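Putative signal recognition particle protein (Chaetomium thermophilum, PDB 5CK4) probably binds GTP as the Arf-like GTPase beta subunit of the signal recognition particle receptor, and is captured here with GDP. Local coordinates at residues T126-H129 with L130-P133; L194-Q197 with K198-H201. All coordinates share one frame; numbering follows the deposited sequence.

Interaction 1. Residues T126-H129 with L130-P133; sequences TLQH and LLNP
Leu127 O takes two backbone donors from the next turn. The N of Leu130 lies 3.0 Å from Leu127 O and approaches from above the carbonyl plane, 66° out of it. The N of Leu131 is shared more loosely, giving weak bonds to Leu127 O and to Gln128 O, each at 3.3 Å. Bonds of i+3 and i+4 spacing are thus mixed in this weakly bonded last turn, and by Asn132 the chain has left the helix.

This is the C-terminal end of helix 123-131, which follows the strand 112-115 in the P-loop GTPase fold. One side of it faces the sheet: Leu130 packs on Leu23 and Ile25 of strand 21-25 and on Leu162 and Val165 of strand 159-170. Across the turn, Leu130 CD1 reaches Leu127 CD2 at 4.4 Å, while Leu127 also leans on helix 180-201.

Away from the sheet, Gln128 and Leu131 run side by side in the same direction, and Leu131 also meets Ser195 of helix 180-201. Gln128 bends at chi2 (-42°), which folds its amide back along the helix; NE2 bonds to Gly124 O one turn earlier, and OE1 comes to rest 3.7 Å from the methyl CD1 of Leu131. Two other polar atoms find partners outside these eight residues: His129 NE2 bonds to Tyr97 OH, and Asn132 OD1 accepts the backbone N of Ser134. Asn132 CB still touches His129 O, at 3.7 Å.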
ATOM      1  N   THR A 126      -0.353  11.465  -3.739  1.00 22.89           N
ATOM      2  CA  THR A 126      -0.260  10.426  -2.724  1.00 22.84           C
ATOM      3  C   THR A 126       1.198  10.109  -2.417  1.00 26.11           C
ATOM      4  O   THR A 126       1.594   9.971  -1.256  1.00 28.03           O
ATOM      5  CB  THR A 126      -0.968   9.153  -3.198  1.00 27.60           C
ATOM      6  OG1 THR A 126      -2.338   9.457  -3.481  1.00 34.27           O
ATOM      7  CG2 THR A 126      -0.902   8.079  -2.134  1.00 30.19           C
ATOM      8  N   LEU A 127       2.000  10.009  -3.469  1.00 20.47           N
ATOM      9  CA  LEU A 127       3.417   9.715  -3.319  1.00 25.38           C
ATOM     10  C   LEU A 127       4.147  10.788  -2.496  1.00 22.77           C
ATOM     11  O   LEU A 127       5.116  10.483  -1.798  1.00 22.33           O
ATOM     12  CB  LEU A 127       4.084   9.533  -4.691  1.00 23.19           C
ATOM     13  CG  LEU A 127       3.631   8.359  -5.573  1.00 23.88           C
ATOM     14  CD1 LEU A 127       4.359   8.398  -6.909  1.00 26.51           C
ATOM     15  CD2 LEU A 127       3.850   7.003  -4.886  1.00 20.10           C
ATOM     16  N   GLN A 128       3.679  12.034  -2.570  1.00 22.86           N
ATOM     17  CA  GLN A 128       4.320  13.128  -1.846  1.00 24.60           C
ATOM     18  C   GLN A 128       4.232  12.932  -0.341  1.00 27.12           C
ATOM     19  O   GLN A 128       5.171  13.249   0.374  1.00 26.50           O
ATOM     20  CB  GLN A 128       3.735  14.483  -2.246  1.00 34.01           C
ATOM     21  CG  GLN A 128       3.965  14.842  -3.702  1.00 42.77           C
ATOM     22  CD  GLN A 128       5.364  14.504  -4.183  1.00 53.14           C
ATOM     23  OE1 GLN A 128       6.338  15.175  -3.832  1.00 48.67           O
ATOM     24  NE2 GLN A 128       5.471  13.454  -4.997  1.00 57.04           N
ATOM     25  N   HIS A 129       3.114  12.393   0.136  1.00 26.42           N
ATOM     26  CA  HIS A 129       2.984  12.041   1.549  1.00 26.68           C
ATOM     27  C   HIS A 129       4.036  11.019   1.983  1.00 29.07           C
ATOM     28  O   HIS A 129       4.506  11.044   3.116  1.00 31.70           O
ATOM     29  CB  HIS A 129       1.591  11.479   1.844  1.00 29.07           C
ATOM     30  CG  HIS A 129       0.476  12.457   1.620  1.00 32.49           C
ATOM     31  ND1 HIS A 129       0.435  13.693   2.229  1.00 38.14           N
ATOM     32  CD2 HIS A 129      -0.649  12.370   0.871  1.00 33.98           C
ATOM     33  CE1 HIS A 129      -0.660  14.331   1.856  1.00 34.00           C
ATOM     34  NE2 HIS A 129      -1.336  13.549   1.033  1.00 39.12           N
ATOM     35  N   LEU A 130       4.389  10.103   1.084  1.00 23.39           N
ATOM     36  CA  LEU A 130       5.283   9.005   1.440  1.00 22.53           C
ATOM     37  C   LEU A 130       6.750   9.437   1.498  1.00 28.00           C
ATOM     38  O   LEU A 130       7.571   8.762   2.097  1.00 24.28           O
ATOM     39  CB  LEU A 130       5.081   7.818   0.489  1.00 20.52           C
ATOM     40  CG  LEU A 130       3.615   7.345   0.418  1.00 23.59           C
ATOM     41  CD1 LEU A 130       3.380   6.242  -0.623  1.00 18.45           C
ATOM     42  CD2 LEU A 130       3.133   6.891   1.779  1.00 22.24           C
ATOM     43  N   LEU A 131       7.066  10.578   0.891  1.00 23.73           N
ATOM     44  CA  LEU A 131       8.439  11.092   0.878  1.00 24.49           C
ATOM     45  C   LEU A 131       8.811  11.818   2.170  1.00 30.41           C
ATOM     46  O   LEU A 131       9.989  11.942   2.516  1.00 33.45           O
ATOM     47  CB  LEU A 131       8.622  12.037  -0.312  1.00 26.22           C
ATOM     48  CG  LEU A 131       8.561  11.380  -1.697  1.00 23.82           C
ATOM     49  CD1 LEU A 131       8.537  12.438  -2.797  1.00 27.27           C
ATOM     50  CD2 LEU A 131       9.752  10.448  -1.877  1.00 23.68           C
ATOM     51  N   ASN A 132       7.790  12.281   2.881  1.00 31.53           N
ATOM     52  CA  ASN A 132       7.946  13.160   4.033  1.00 30.64           C
ATOM     53  C   ASN A 132       8.423  12.415   5.283  1.00 31.48           C
ATOM     54  O   ASN A 132       7.788  11.455   5.708  1.00 30.79           O
ATOM     55  CB  ASN A 132       6.592  13.825   4.305  1.00 36.15           C
ATOM     56  CG  ASN A 132       6.703  15.067   5.161  1.00 47.42           C
ATOM     57  OD1 ASN A 132       7.527  15.144   6.071  1.00 54.25           O
ATOM     58  ND2 ASN A 132       5.858  16.050   4.875  1.00 53.17           N
ATOM     59  N   PRO A 133       9.534  12.868   5.888  1.00 34.48           N
ATOM     60  CA  PRO A 133      10.077  12.268   7.116  1.00 39.86           C
ATOM     61  C   PRO A 133       9.039  12.079   8.231  1.00 40.35           C
ATOM     62  O   PRO A 133       9.127  11.107   8.980  1.00 36.13           O
ATOM     63  CB  PRO A 133      11.148  13.273   7.546  1.00 50.31           C
ATOM     64  CG  PRO A 133      11.622  13.859   6.259  1.00 51.59           C
ATOM     65  CD  PRO A 133      10.404  13.938   5.368  1.00 47.80           C
TER

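Interaction 2. Residues L194-Q197 with K198-H201; sequences LSLQ and KRFH
Lys198 N bonds to Leu194 O at 2.9 Å, the first of four successive i to i+4 backbone bonds that make this regular alpha-helix. The Lys198 chain is extended beyond CG and slants across Leu194, so that CE lies 4.0 Å from Leu194 CD2. With an alanine here the aliphatic cover over Leu194 CG and CD2 would be gone, and that leucine is likely to be packed less closely on this side.

Arg199 N bonds to Ser195 O, and its side chain sets off with CG opposite the backbone N (chi1 176°) and runs straight as far as NE, which bonds to Asn132 O where the chain leaves helix 123-131. A water lying in the plane of the guanidinium, at its edge, accepts from NH1 at 2.9 Å and donates to Leu196 O at 2.7 Å. Leu196 O therefore carries two donors, since Phe200 N also bonds to it. Farther along, the Phe200 ring makes a cation-pi contact with Arg203, and its CD2 sits over one face of the His201 imidazole, toward the rim.

His201 N closes the series on Gln197 O. The two side chains lie alongside each other, amide and ring planes 80° apart, with Gln197 CG 3.9 Å from His201 ND1; the Gln197 amide bonds outward to Glu268, Trp270 and Gly272.

In the fold, this end of helix 180-201 lies between the loop segment 268-287, against Gln197 and His201, and helix 123-131, against Ser195 and Leu196.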
ATOM      1  N   LEU A 194       9.511   2.809  -3.280  1.00 11.58           N
ATOM      2  CA  LEU A 194      10.722   3.624  -3.471  1.00 12.52           C
ATOM      3  C   LEU A 194      10.589   4.953  -2.730  1.00 14.24           C
ATOM      4  O   LEU A 194      11.558   5.477  -2.192  1.00 13.91           O
ATOM      5  CB  LEU A 194      10.995   3.885  -4.957  1.00 13.13           C
ATOM      6  CG  LEU A 194      12.337   4.570  -5.246  1.00 14.70           C
ATOM      7  CD1 LEU A 194      13.514   3.666  -4.797  1.00 16.37           C
ATOM      8  CD2 LEU A 194      12.477   4.955  -6.722  1.00 18.12           C
ATOM      9  N   SER A 195       9.375   5.487  -2.690  1.00 13.70           N
ATOM     10  CA  SER A 195       9.136   6.738  -1.963  1.00 15.06           C
ATOM     11  C   SER A 195       9.415   6.546  -0.466  1.00 19.99           C
ATOM     12  O   SER A 195      10.067   7.373   0.159  1.00 17.31           O
ATOM     13  CB  SER A 195       7.708   7.238  -2.188  1.00 18.78           C
ATOM     14  OG  SER A 195       7.541   7.664  -3.531  1.00 16.21           O
ATOM     15  N   LEU A 196       8.932   5.441   0.098  1.00 14.52           N
ATOM     16  CA  LEU A 196       9.145   5.170   1.521  1.00 13.63           C
ATOM     17  C   LEU A 196      10.617   4.887   1.788  1.00 15.82           C
ATOM     18  O   LEU A 196      11.140   5.194   2.860  1.00 15.10           O
ATOM     19  CB  LEU A 196       8.298   3.973   1.964  1.00 12.77           C
ATOM     20  CG  LEU A 196       6.803   4.290   2.039  1.00 15.67           C
ATOM     21  CD1 LEU A 196       5.978   3.026   2.254  1.00 13.79           C
ATOM     22  CD2 LEU A 196       6.514   5.334   3.133  1.00 14.10           C
ATOM     23  N   GLN A 197      11.277   4.301   0.800  1.00 13.58           N
ATOM     24  CA  GLN A 197      12.707   4.021   0.907  1.00 14.21           C
ATOM     25  C   GLN A 197      13.509   5.322   0.931  1.00 18.63           C
ATOM     26  O   GLN A 197      14.461   5.457   1.705  1.00 16.83           O
ATOM     27  CB  GLN A 197      13.178   3.130  -0.240  1.00 13.73           C
ATOM     28  CG  GLN A 197      14.680   2.808  -0.217  1.00 15.10           C
ATOM     29  CD  GLN A 197      15.071   1.827  -1.315  1.00 20.01           C
ATOM     30  OE1 GLN A 197      14.375   0.843  -1.553  1.00 17.59           O
ATOM     31  NE2 GLN A 197      16.169   2.112  -2.010  1.00 20.52           N
ATOM     32  N   LYS A 198      13.129   6.277   0.082  1.00 15.61           N
ATOM     33  CA  LYS A 198      13.826   7.566   0.042  1.00 17.00           C
ATOM     34  C   LYS A 198      13.585   8.328   1.336  1.00 18.02           C
ATOM     35  O   LYS A 198      14.473   9.032   1.838  1.00 19.43           O
ATOM     36  CB  LYS A 198      13.352   8.414  -1.134  1.00 21.11           C
ATOM     37  CG  LYS A 198      13.780   7.903  -2.490  1.00 21.40           C
ATOM     38  CD  LYS A 198      13.198   8.775  -3.590  1.00 26.73           C
ATOM     39  CE  LYS A 198      13.706   8.338  -4.937  1.00 37.78           C
ATOM     40  NZ  LYS A 198      13.454   9.358  -5.988  1.00 49.81           N
ATOM     41  N   ARG A 199      12.374   8.186   1.870  1.00 17.56           N
ATOM     42  CA  ARG A 199      12.033   8.773   3.164  1.00 18.76           C
ATOM     43  C   ARG A 199      12.970   8.261   4.264  1.00 19.47           C
ATOM     44  O   ARG A 199      13.488   9.043   5.055  1.00 21.18           O
ATOM     45  CB  ARG A 199      10.582   8.461   3.520  1.00 21.03           C
ATOM     46  CG  ARG A 199      10.144   8.954   4.890  1.00 19.64           C
ATOM     47  CD  ARG A 199       8.694   8.562   5.167  1.00 25.28           C
ATOM     48  NE  ARG A 199       8.265   8.919   6.518  1.00 25.58           N
ATOM     49  CZ  ARG A 199       8.173   8.046   7.514  1.00 20.93           C
ATOM     50  NH1 ARG A 199       8.478   6.773   7.303  1.00 25.31           N
ATOM     51  NH2 ARG A 199       7.765   8.433   8.709  1.00 25.40           N
ATOM     52  N   PHE A 200      13.180   6.945   4.310  1.00 18.44           N
ATOM     53  CA  PHE A 200      14.072   6.341   5.304  1.00 19.32           C
ATOM     54  C   PHE A 200      15.477   6.916   5.187  1.00 20.57           C
ATOM     55  O   PHE A 200      16.172   7.117   6.181  1.00 22.17           O
ATOM     56  CB  PHE A 200      14.120   4.820   5.138  1.00 18.17           C
ATOM     57  CG  PHE A 200      15.166   4.146   5.990  1.00 19.58           C
ATOM     58  CD1 PHE A 200      14.889   3.795   7.305  1.00 21.52           C
ATOM     59  CD2 PHE A 200      16.423   3.854   5.474  1.00 19.67           C
ATOM     60  CE1 PHE A 200      15.851   3.168   8.093  1.00 21.69           C
ATOM     61  CE2 PHE A 200      17.384   3.233   6.256  1.00 21.60           C
ATOM     62  CZ  PHE A 200      17.093   2.886   7.567  1.00 28.25           C
ATOM     63  N   HIS A 201      15.889   7.182   3.956  1.00 20.05           N
ATOM     64  CA  HIS A 201      17.244   7.642   3.694  1.00 21.24           C
ATOM     65  C   HIS A 201      17.471   9.140   3.884  1.00 22.85           C
ATOM     66  O   HIS A 201      18.608   9.602   3.901  1.00 24.38           O
ATOM     67  CB  HIS A 201      17.664   7.209   2.296  1.00 20.36           C
ATOM     68  CG  HIS A 201      18.099   5.781   2.230  1.00 25.30           C
ATOM     69  ND1 HIS A 201      17.562   4.879   1.341  1.00 30.19           N
ATOM     70  CD2 HIS A 201      19.008   5.095   2.962  1.00 22.16           C
ATOM     71  CE1 HIS A 201      18.130   3.700   1.518  1.00 30.87           C
ATOM     72  NE2 HIS A 201      19.019   3.807   2.489  1.00 24.86           N
TER
HETATM   73  O   HOH W   1      10.017   5.256   5.297  1.00 17.21           O

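Interactions 1 and 2 are the C-terminal turns of two helices lying against each other, their centres about 9 Å apart. Arg199 is the chief polar tie: its NE bonds to Asn132 O at 2.7 Å and its NH2 makes a weak bond to Pro133 O at 3.0 Å, so one guanidinium holds the chain just as it leaves helix 123-131. NH1 turns elsewhere, to Ser210 O. Arg199 CD also lies 3.3 Å from Leu130 O. Interaction 1 is the nearer to the nucleotide site but does not touch it: the Thr126 side chain is about 12 Å from GDP and about 8 Å from that of Lys32, which binds it; 194-201 lies away from the annotated sites.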